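Local coordinates for protein UDP-glucose 4-epimerase (Campylobacter jejuni subsp. jejuni serotype O:2, PDB 7K3P) that probably interconverts UDP-glucose with UDP-galactose, and UDP-GlcNAc with UDP-GalNAc, by inverting the configuration at sugar carbon 4 with a bound NAD as redox cofactor, at residues His31-Phe36 and Glu58-Thr63; Thr119-Thr124 and Asn131-Ser136; Glu285-Val290 and Lys335-Trp340. The protein carries 2 engineered substitutions. One frame throughout, in Å; residues are numbered along the deposited sequence.

Contact 1 of 3, residues His31-Phe36 and Glu58-Thr63. Engineered in segment 58-63: A61 (natural residue Gln), A62 (natural residue Lys).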
loop_
_atom_site.group_PDB
_atom_site.type_symbol
_atom_site.label_atom_id
_atom_site.label_comp_id
_atom_site.label_asym_id
_atom_site.label_seq_id
_atom_site.Cartn_x
_atom_site.Cartn_y
_atom_site.Cartn_z
ATOM N N HIS A 31 17.330 13.076 17.902
ATOM C CA HIS A 31 16.871 13.371 19.260
ATOM C C HIS A 31 16.506 12.107 20.012
ATOM O O HIS A 31 16.728 12.003 21.227
ATOM C CB HIS A 31 15.675 14.321 19.234
ATOM C CG HIS A 31 16.050 15.732 18.948
ATOM N ND1 HIS A 31 16.359 16.179 17.683
ATOM C CD2 HIS A 31 16.204 16.797 19.773
ATOM C CE1 HIS A 31 16.667 17.464 17.735
ATOM N NE2 HIS A 31 16.579 17.860 18.991
ATOM N N THR A 32 15.938 11.142 19.295
ATOM C CA THR A 32 15.609 9.860 19.896
ATOM C C THR A 32 16.907 9.095 20.173
ATOM O O THR A 32 17.039 8.391 21.186
ATOM C CB THR A 32 14.672 9.048 18.982
ATOM O OG1 THR A 32 13.430 9.753 18.828
ATOM C CG2 THR A 32 14.395 7.659 19.559
ATOM N N LEU A 33 17.865 9.241 19.265
ATOM C CA LEU A 33 19.188 8.653 19.453
ATOM C C LEU A 33 19.811 9.144 20.756
ATOM O O LEU A 33 20.280 8.339 21.567
ATOM C CB LEU A 33 20.101 9.014 18.278
ATOM C CG LEU A 33 21.579 8.646 18.447
ATOM C CD1 LEU A 33 21.722 7.140 18.591
ATOM C CD2 LEU A 33 22.423 9.187 17.277
ATOM N N ARG A 34 19.808 10.462 20.955
ATOM C CA ARG A 34 20.394 11.066 22.156
ATOM C C ARG A 34 19.788 10.475 23.431
ATOM O O ARG A 34 20.509 10.139 24.380
ATOM C CB ARG A 34 20.227 12.590 22.128
ATOM C CG ARG A 34 20.810 13.318 23.335
ATOM C CD ARG A 34 20.735 14.828 23.160
ATOM N NE ARG A 34 21.404 15.274 21.934
ATOM C CZ ARG A 34 22.664 15.703 21.873
ATOM N NH1 ARG A 34 23.412 15.751 22.971
ATOM N NH2 ARG A 34 23.178 16.083 20.708
ATOM N N GLN A 35 18.466 10.327 23.447
ATOM C CA GLN A 35 17.780 9.736 24.594
ATOM C C GLN A 35 18.096 8.257 24.798
ATOM O O GLN A 35 18.198 7.794 25.939
ATOM C CB GLN A 35 16.268 9.936 24.477
ATOM C CG GLN A 35 15.846 11.401 24.429
ATOM C CD GLN A 35 14.339 11.552 24.499
ATOM O OE1 GLN A 35 13.632 10.597 24.808
ATOM N NE2 GLN A 35 13.842 12.752 24.203
ATOM N N PHE A 36 18.225 7.509 23.705
ATOM C CA PHE A 36 18.568 6.084 23.795
ATOM C C PHE A 36 19.982 5.852 24.349
ATOM O O PHE A 36 20.255 4.820 24.970
ATOM C CB PHE A 36 18.434 5.389 22.432
ATOM C CG PHE A 36 17.159 4.600 22.270
ATOM C CD1 PHE A 36 16.874 3.530 23.101
ATOM C CD2 PHE A 36 16.245 4.929 21.273
ATOM C CE1 PHE A 36 15.692 2.805 22.949
ATOM C CE2 PHE A 36 15.072 4.196 21.109
ATOM C CZ PHE A 36 14.798 3.138 21.950
ATOM N N GLU A 58 28.398 12.416 14.668
ATOM C CA GLU A 58 29.735 12.494 15.255
ATOM C C GLU A 58 29.701 13.117 16.653
ATOM O O GLU A 58 30.342 12.615 17.577
ATOM C CB GLU A 58 30.689 13.262 14.331
ATOM C CG GLU A 58 30.916 12.574 12.986
ATOM C CD GLU A 58 31.947 13.281 12.127
ATOM O OE1 GLU A 58 31.551 14.068 11.235
ATOM O OE2 GLU A 58 33.155 13.044 12.343
ATOM N N ASP A 59 28.930 14.192 16.802
ATOM C CA ASP A 59 28.786 14.891 18.085
ATOM C C ASP A 59 28.217 14.021 19.216
ATOM O O ASP A 59 28.542 14.231 20.385
ATOM C CB ASP A 59 27.942 16.163 17.918
ATOM C CG ASP A 59 28.722 17.307 17.288
ATOM O OD1 ASP A 59 29.683 17.033 16.533
ATOM O OD2 ASP A 59 28.373 18.480 17.551
ATOM N N LEU A 60 27.368 13.055 18.866
ATOM C CA LEU A 60 26.773 12.145 19.851
ATOM C C LEU A 60 27.628 10.894 20.078
ATOM O O LEU A 60 27.482 10.213 21.099
ATOM C CB LEU A 60 25.352 11.738 19.432
ATOM C CG LEU A 60 24.267 12.823 19.430
ATOM C CD1 LEU A 60 23.192 12.534 18.382
ATOM C CD2 LEU A 60 23.645 12.943 20.809
ATOM N N ALA A 61 28.504 10.586 19.118
ATOM C CA ALA A 61 29.448 9.474 19.262
ATOM C C ALA A 61 30.523 9.839 20.286
ATOM O O ALA A 61 31.127 8.967 20.914
ATOM C CB ALA A 61 30.076 9.117 17.921
ATOM N N ALA A 62 30.750 11.143 20.440
ATOM C CA ALA A 62 31.600 11.678 21.501
ATOM C C ALA A 62 30.831 11.789 22.826
ATOM O O ALA A 62 31.186 12.586 23.697
ATOM C CB ALA A 62 32.166 13.032 21.093
ATOM N N THR A 63 29.765 10.999 22.950
ATOM C CA THR A 63 29.029 10.824 24.205
ATOM C C THR A 63 29.206 9.371 24.607
ATOM O O THR A 63 30.033 9.039 25.460
ATOM C CB THR A 63 27.510 11.093 24.028
ATOM O OG1 THR A 63 27.277 12.500 23.873
ATOM C CG2 THR A 63 26.708 10.577 25.233
#

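Contact 2 of 3, residues Thr119-Thr124 and Asn131-Ser136. With NAD (nicotinamide-adenine-dinucleotide), chain C.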
loop_
_atom_site.group_PDB
_atom_site.type_symbol
_atom_site.label_atom_id
_atom_site.label_comp_id
_atom_site.label_asym_id
_atom_site.label_seq_id
_atom_site.Cartn_x
_atom_site.Cartn_y
_atom_site.Cartn_z
ATOM N N THR A 119 8.517 -1.948 3.309
ATOM C CA THR A 119 8.089 -3.324 3.090
ATOM C C THR A 119 9.283 -4.288 3.116
ATOM O O THR A 119 9.239 -5.346 3.762
ATOM C CB THR A 119 7.305 -3.479 1.768
ATOM O OG1 THR A 119 6.175 -2.605 1.802
ATOM C CG2 THR A 119 6.838 -4.908 1.580
ATOM N N ASN A 120 10.350 -3.947 2.408
ATOM C CA ASN A 120 11.526 -4.810 2.466
ATOM C C ASN A 120 12.062 -4.911 3.899
ATOM O O ASN A 120 12.481 -5.977 4.346
ATOM C CB ASN A 120 12.630 -4.294 1.561
ATOM C CG ASN A 120 13.904 -5.093 1.738
ATOM O OD1 ASN A 120 13.952 -6.262 1.363
ATOM N ND2 ASN A 120 14.918 -4.485 2.353
ATOM N N LEU A 121 12.061 -3.783 4.605
ATOM C CA LEU A 121 12.529 -3.735 5.989
ATOM C C LEU A 121 11.745 -4.708 6.859
ATOM O O LEU A 121 12.321 -5.450 7.656
ATOM C CB LEU A 121 12.413 -2.308 6.522
ATOM C CG LEU A 121 13.205 -1.876 7.747
ATOM C CD1 LEU A 121 14.676 -2.241 7.630
ATOM C CD2 LEU A 121 13.056 -0.363 7.933
ATOM N N ILE A 122 10.427 -4.713 6.707
ATOM C CA ILE A 122 9.589 -5.631 7.478
ATOM C C ILE A 122 9.878 -7.084 7.130
ATOM O O ILE A 122 10.029 -7.928 8.036
ATOM C CB ILE A 122 8.091 -5.325 7.300
ATOM C CG1 ILE A 122 7.761 -3.958 7.909
ATOM C CG2 ILE A 122 7.228 -6.426 7.937
ATOM C CD1 ILE A 122 6.429 -3.346 7.369
ATOM N N GLU A 123 9.955 -7.397 5.835
ATOM C CA GLU A 123 10.291 -8.768 5.445
ATOM C C GLU A 123 11.611 -9.207 6.072
ATOM O O GLU A 123 11.730 -10.331 6.562
ATOM C CB GLU A 123 10.361 -8.940 3.928
ATOM C CG GLU A 123 10.685 -10.389 3.541
ATOM C CD GLU A 123 10.667 -10.613 2.042
ATOM O OE1 GLU A 123 11.535 -10.041 1.351
ATOM O OE2 GLU A 123 9.783 -11.357 1.565
ATOM N N THR A 124 12.587 -8.302 6.074
ATOM C CA THR A 124 13.910 -8.569 6.637
ATOM C C THR A 124 13.848 -8.770 8.166
ATOM O O THR A 124 14.533 -9.643 8.714
ATOM C CB THR A 124 14.885 -7.426 6.286
ATOM O OG1 THR A 124 15.081 -7.396 4.864
ATOM C CG2 THR A 124 16.226 -7.624 6.965
ATOM N N ASN A 131 11.810 -8.819 16.250
ATOM C CA ASN A 131 10.409 -9.066 16.562
ATOM C C ASN A 131 9.710 -7.923 17.300
ATOM O O ASN A 131 8.577 -8.064 17.756
ATOM C CB ASN A 131 10.259 -10.400 17.299
ATOM C CG ASN A 131 10.150 -11.571 16.337
ATOM O OD1 ASN A 131 9.478 -11.472 15.307
ATOM N ND2 ASN A 131 10.809 -12.682 16.663
ATOM N N LYS A 132 10.402 -6.800 17.418
ATOM C CA LYS A 132 9.790 -5.566 17.893
ATOM C C LYS A 132 10.061 -4.455 16.879
ATOM O O LYS A 132 11.218 -4.135 16.589
ATOM C CB LYS A 132 10.328 -5.192 19.280
ATOM C CG LYS A 132 9.904 -6.198 20.377
ATOM C CD LYS A 132 10.693 -5.996 21.656
ATOM C CE LYS A 132 10.296 -7.055 22.689
ATOM N NZ LYS A 132 11.057 -6.858 23.941
ATOM N N PHE A 133 8.991 -3.878 16.339
ATOM C CA PHE A 133 9.105 -2.871 15.281
ATOM C C PHE A 133 8.345 -1.603 15.690
ATOM O O PHE A 133 7.122 -1.630 15.794
ATOM C CB PHE A 133 8.513 -3.453 13.985
ATOM C CG PHE A 133 8.876 -2.685 12.738
ATOM C CD1 PHE A 133 8.433 -1.381 12.544
ATOM C CD2 PHE A 133 9.640 -3.286 11.743
ATOM C CE1 PHE A 133 8.763 -0.675 11.377
ATOM C CE2 PHE A 133 9.980 -2.598 10.584
ATOM C CZ PHE A 133 9.541 -1.290 10.395
ATOM N N ILE A 134 9.054 -0.506 15.946
ATOM C CA ILE A 134 8.363 0.741 16.258
ATOM C C ILE A 134 8.335 1.598 14.987
ATOM O O ILE A 134 9.392 1.930 14.423
ATOM C CB ILE A 134 8.968 1.468 17.494
ATOM C CG1 ILE A 134 8.742 0.630 18.770
ATOM C CG2 ILE A 134 8.312 2.833 17.693
ATOM C CD1 ILE A 134 9.874 -0.270 19.101
ATOM N N PHE A 135 7.128 1.910 14.508
ATOM C CA PHE A 135 6.970 2.625 13.231
ATOM C C PHE A 135 6.444 4.041 13.438
ATOM O O PHE A 135 5.367 4.236 14.026
ATOM C CB PHE A 135 6.027 1.842 12.320
ATOM C CG PHE A 135 5.793 2.485 10.972
ATOM C CD1 PHE A 135 6.862 2.946 10.210
ATOM C CD2 PHE A 135 4.502 2.584 10.452
ATOM C CE1 PHE A 135 6.644 3.535 8.950
ATOM C CE2 PHE A 135 4.271 3.158 9.198
ATOM C CZ PHE A 135 5.351 3.630 8.443
ATOM N N SER A 136 7.211 5.027 12.973
ATOM C CA SER A 136 6.749 6.402 12.944
ATOM C C SER A 136 5.758 6.566 11.796
ATOM O O SER A 136 6.170 6.728 10.632
ATOM C CB SER A 136 7.913 7.358 12.717
ATOM O OG SER A 136 8.923 7.160 13.671
HETATM P PA NAD C . 13.852 13.657 8.801
HETATM O O1A NAD C . 13.962 13.930 7.321
HETATM O O2A NAD C . 14.644 14.661 9.589
HETATM O O5B NAD C . 14.427 12.231 9.157
HETATM C C5B NAD C . 14.443 11.259 8.151
HETATM C C4B NAD C . 15.745 10.560 8.166
HETATM O O4B NAD C . 15.701 9.364 7.442
HETATM C C3B NAD C . 16.866 11.448 7.542
HETATM O O3B NAD C . 18.080 11.659 8.359
HETATM C C2B NAD C . 17.071 10.822 6.142
HETATM O O2B NAD C . 18.334 10.986 5.654
HETATM C C1B NAD C . 16.739 9.399 6.459
HETATM N N9A NAD C . 16.370 8.626 5.262
HETATM C C8A NAD C . 15.404 8.929 4.371
HETATM N N7A NAD C . 15.363 8.010 3.395
HETATM C C5A NAD C . 16.300 7.082 3.626
HETATM C C6A NAD C . 16.721 5.919 2.960
HETATM N N6A NAD C . 16.061 5.507 1.745
HETATM N N1A NAD C . 17.719 5.173 3.475
HETATM C C2A NAD C . 18.353 5.521 4.608
HETATM N N3A NAD C . 17.986 6.661 5.281
HETATM C C4A NAD C . 16.972 7.449 4.819
HETATM O O3 NAD C . 12.310 13.699 9.187
HETATM P PN NAD C . 11.780 13.731 10.672
HETATM O O1N NAD C . 12.900 13.414 11.647
HETATM O O2N NAD C . 11.233 15.102 10.929
HETATM O O5D NAD C . 10.629 12.654 10.793
HETATM C C5D NAD C . 10.994 11.302 10.940
HETATM C C4D NAD C . 9.783 10.388 10.866
HETATM O O4D NAD C . 8.734 10.860 11.682
HETATM C C3D NAD C . 9.265 10.141 9.453
HETATM O O3D NAD C . 8.873 8.833 9.330
HETATM C C2D NAD C . 8.051 10.961 9.332
HETATM O O2D NAD C . 7.138 10.489 8.412
HETATM C C1D NAD C . 7.552 10.971 10.801
HETATM N N1N NAD C . 6.659 12.163 11.173
HETATM C C2N NAD C . 7.288 13.392 11.223
HETATM C C3N NAD C . 6.545 14.519 11.558
HETATM C C7N NAD C . 7.219 15.866 11.616
HETATM O O7N NAD C . 8.403 16.005 11.349
HETATM N N7N NAD C . 6.443 17.004 11.981
HETATM C C4N NAD C . 5.198 14.392 11.845
HETATM C C5N NAD C . 4.583 13.162 11.791
HETATM C C6N NAD C . 5.315 12.017 11.451
#

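Contact 3 of 3, residues Glu285-Val290 and Lys335-Trp340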
loop_
_atom_site.group_PDB
_atom_site.type_symbol
_atom_site.label_atom_id
_atom_site.label_comp_id
_atom_site.label_asym_id
_atom_site.label_seq_id
_atom_site.Cartn_x
_atom_site.Cartn_y
_atom_site.Cartn_z
ATOM N N GLU A 285 1.505 34.867 19.926
ATOM C CA GLU A 285 1.987 35.533 21.141
ATOM C C GLU A 285 3.278 34.883 21.660
ATOM O O GLU A 285 4.278 35.565 21.889
ATOM C CB GLU A 285 0.909 35.535 22.236
ATOM C CG GLU A 285 1.158 36.560 23.365
ATOM C CD GLU A 285 0.249 36.363 24.589
ATOM O OE1 GLU A 285 0.769 35.995 25.667
ATOM O OE2 GLU A 285 -0.977 36.587 24.480
ATOM N N ALA A 286 3.253 33.561 21.827
ATOM C CA ALA A 286 4.435 32.820 22.262
ATOM C C ALA A 286 5.639 32.996 21.328
ATOM O O ALA A 286 6.754 33.235 21.788
ATOM C CB ALA A 286 4.103 31.341 22.441
ATOM N N MET A 287 5.435 32.868 20.021
ATOM C CA MET A 287 6.558 33.004 19.094
ATOM C C MET A 287 7.172 34.403 19.157
ATOM O O MET A 287 8.405 34.555 19.132
ATOM C CB MET A 287 6.147 32.672 17.657
ATOM C CG MET A 287 7.328 32.627 16.688
ATOM S SD MET A 287 8.547 31.336 17.103
ATOM C CE MET A 287 7.580 29.849 16.772
ATOM N N LYS A 288 6.315 35.422 19.242
ATOM C CA LYS A 288 6.782 36.805 19.313
ATOM C C LYS A 288 7.591 37.046 20.592
ATOM O O LYS A 288 8.679 37.629 20.556
ATOM C CB LYS A 288 5.607 37.792 19.196
ATOM C CG LYS A 288 5.030 37.894 17.776
ATOM C CD LYS A 288 3.924 38.956 17.633
ATOM C CE LYS A 288 3.778 39.339 16.154
ATOM N NZ LYS A 288 2.724 40.351 15.861
ATOM N N LYS A 289 7.059 36.576 21.715
ATOM C CA LYS A 289 7.697 36.763 23.016
ATOM C C LYS A 289 9.070 36.098 23.086
ATOM O O LYS A 289 10.039 36.671 23.595
ATOM C CB LYS A 289 6.802 36.202 24.125
ATOM C CG LYS A 289 7.470 36.191 25.489
ATOM C CD LYS A 289 6.564 35.585 26.554
ATOM C CE LYS A 289 7.309 35.472 27.880
ATOM N NZ LYS A 289 6.443 34.944 28.963
ATOM N N VAL A 290 9.138 34.883 22.554
ATOM C CA VAL A 290 10.328 34.048 22.633
ATOM C C VAL A 290 11.414 34.457 21.640
ATOM O O VAL A 290 12.601 34.223 21.873
ATOM C CB VAL A 290 9.934 32.570 22.420
ATOM C CG1 VAL A 290 10.756 31.935 21.309
ATOM C CG2 VAL A 290 10.031 31.808 23.721
ATOM N N LYS A 335 10.264 28.421 21.107
ATOM C CA LYS A 335 11.707 28.652 21.178
ATOM C C LYS A 335 12.471 27.583 20.395
ATOM O O LYS A 335 13.361 27.895 19.598
ATOM C CB LYS A 335 12.182 28.668 22.634
ATOM C CG LYS A 335 13.701 28.827 22.802
ATOM C CD LYS A 335 14.212 30.062 22.051
ATOM C CE LYS A 335 15.651 30.417 22.449
ATOM N NZ LYS A 335 16.230 31.452 21.537
ATOM N N SER A 336 12.115 26.323 20.626
ATOM C CA SER A 336 12.705 25.215 19.884
ATOM C C SER A 336 12.507 25.380 18.372
ATOM O O SER A 336 13.463 25.277 17.597
ATOM C CB SER A 336 12.121 23.887 20.370
ATOM O OG SER A 336 12.507 22.812 19.535
ATOM N N ALA A 337 11.268 25.644 17.959
ATOM C CA ALA A 337 10.961 25.835 16.544
ATOM C C ALA A 337 11.785 26.977 15.970
ATOM O O ALA A 337 12.322 26.879 14.860
ATOM C CB ALA A 337 9.471 26.105 16.353
ATOM N N PHE A 338 11.880 28.063 16.738
ATOM C CA PHE A 338 12.601 29.251 16.307
ATOM C C PHE A 338 14.080 28.950 16.113
ATOM O O PHE A 338 14.665 29.310 15.084
ATOM C CB PHE A 338 12.434 30.382 17.325
ATOM C CG PHE A 338 13.097 31.665 16.910
ATOM C CD1 PHE A 338 12.834 32.222 15.664
ATOM C CD2 PHE A 338 13.978 32.316 17.766
ATOM C CE1 PHE A 338 13.439 33.407 15.273
ATOM C CE2 PHE A 338 14.590 33.502 17.385
ATOM C CZ PHE A 338 14.319 34.050 16.138
ATOM N N ASP A 339 14.674 28.293 17.109
ATOM C CA ASP A 339 16.086 27.939 17.062
ATOM C C ASP A 339 16.360 27.002 15.892
ATOM O O ASP A 339 17.302 27.212 15.126
ATOM C CB ASP A 339 16.527 27.282 18.374
ATOM C CG ASP A 339 16.510 28.249 19.552
ATOM O OD1 ASP A 339 16.608 29.471 19.317
ATOM O OD2 ASP A 339 16.394 27.780 20.708
ATOM N N TRP A 340 15.538 25.965 15.751
ATOM C CA TRP A 340 15.725 25.040 14.641
ATOM C C TRP A 340 15.456 25.681 13.277
ATOM O O TRP A 340 16.118 25.347 12.287
ATOM C CB TRP A 340 14.928 23.753 14.853
ATOM C CG TRP A 340 15.632 22.846 15.810
ATOM C CD1 TRP A 340 15.300 22.604 17.118
ATOM C CD2 TRP A 340 16.822 22.092 15.552
ATOM N NE1 TRP A 340 16.202 21.729 17.679
ATOM C CE2 TRP A 340 17.153 21.402 16.738
ATOM C CE3 TRP A 340 17.642 21.923 14.425
ATOM C CZ2 TRP A 340 18.267 20.554 16.837
ATOM C CZ3 TRP A 340 18.750 21.088 14.521
ATOM C CH2 TRP A 340 19.049 20.409 15.719
#

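Contact 1 of 3, residues His31-Phe36 and Glu58-Thr63
L33 and R34 both leave helix 27-37 with CG anti to the backbone N (chi1 171° in L33), whereas L60 has CG beside its own backbone N and anti to its carbonyl carbon (chi1 -67°). These settings send the L60 isobutyl group, whose CA-CB bond already points at the opposite helix, between the two neighbouring side chains. Its two methyls divide the work. CD1 meets the methyl CD2 of L33 at 3.6 Å, the two leucine side chains running alongside each other and pointing opposite ways. CD2 instead lies against the arginine stem, 3.7 Å from R34 CB and 3.8 Å from R34 CG.

The closest CA atoms, those of R34 and L60, are 6.9 Å apart, so single side chains can bridge the gap. Both helices belong to the Rossmann-type half of the epimerase: helix 27-37 follows strand 18-22 and helix 54-61 follows strand 42-46, successive connections of a parallel sheet. L33 also packs on I21, I43 and V45 of those strands, and F66, in the loop before strand 67-69, touches both leucines.

Beyond its stem, the R34 chain bends at chi3 (-56°), and its guanidinium is modelled with one face toward L60 CD2. The spacing there is impossibly short, so this placement is doubtful, and the same reserve applies to the stem distances from that methyl; the firm part of the contact is L33 CD2 against L60 CD1. R34 NH2 remains 6.5 Å from D59 OD2, too far for a salt bridge.

Contact 2 of 3, residues Thr119-Thr124 and Asn131-Ser136
I122 on helix 107-127 and F133 on strand 132-136 mark the nearest backbone approach, their CA atoms 8.3 Å apart, a spacing bridged by side chains alone. F133 spans most of it: CG is anti to the backbone N (chi1 -165°), and the ring reaches the helix with its CE2 and CZ atoms. I122 answers with CG1, which lies 3.7 Å from F133 CE2 and 4.1 Å from F133 CZ, the isoleucine side chain roughly perpendicular to that of the phenylalanine. L121 is a looser second partner, its CG 4.4 Å from F133 CE2. Both aliphatic groups approach the ring obliquely, and all three residues are buried.

Within the helix, N120 O accepts two bonds from T124, one from the backbone N and one from OG1 at 3.0 Å. The hydroxyl sits above the carbonyl plane, 39° out of it, so it adds to the helical bond without displacing it.

At the far end of the strand the contact runs into the cofactor pocket. S136 CB lies 3.7 Å from O4D of the NAD, and S136 O accepts a bond from K166 NZ, a group that also binds the cofactor.

Helix 107-127 lies on the crossover from strand 90-93 to the adjacent parallel strand 132-136, and L121 accordingly touches I91 and H93. Helix 76-86 adjoins it through F83, while L173 of helix 161-179 touches I122. T119 and I122 meet L108 of the second subunit, consistent with the helical dimer interface common in short-chain dehydrogenase/reductase relatives.

Contact 3 of 3, residues Glu285-Val290 and Lys335-Trp340
Apolar packing between V290 and K335 forms the closest part of this helix pair, whose axes approach to 9.8 Å and cross at -60°. V290 CG1 sits over the opposing backbone, only 3.4 Å from K335 CA, and 3.8 Å from K335 CB; its sister CG2 is 4.0 Å from the same CB. The first separation is tighter than usual for carbons, and chi1 of V290 (126°) is far from a staggered value, so the exact placement of this valine deserves caution.

M287 adds a second apolar patch, with CE 4.2 Å from A337 CB. Its chain is bent at chi2 and chi3, which turns the end of the side chain toward the other helix although CB starts out to one side.

The same methionine makes a Met-aromatic contact: SD is 5.4 Å from the centroid of the F338 ring and approaches it obliquely.

No salt bridge joins the two segments. Within the second, K335 NZ donates to D339 OD1 at 3.0 Å, a salt bridge in which OD1 accepts through its syn lone pair.

Helix 212-220 packs against both partners, A216 and A220 touching M287, A220 also F338, and I213 A337. A salt bridge from K289 to E331 also ties the two helices together, while just beyond helix 330-343 C344 is joined by a disulfide to C197.

In the fold
From the N terminus, contact 1 closes first, linking consecutive helices of the nucleotide-binding sheet across the excursion through strand 42-46. Contact 2 closes a much shorter loop, the turn from helix 107-127 into strand 132-136 near the middle of the same sheet. Contact 3 comes last, joining helices 280-291 and 330-343 across strands 296-300 and 309-312. The three loops follow in series, neither nesting nor crossing. In space, contacts 1 and 3 touch, H31 CE1 packing 3.6 Å from W340 CZ2, so the C-terminal helix meets the first Rossmann helix. Contacts 2 and 3 lie on opposite sides of the chain's centre, nearest atoms about 17 Å apart.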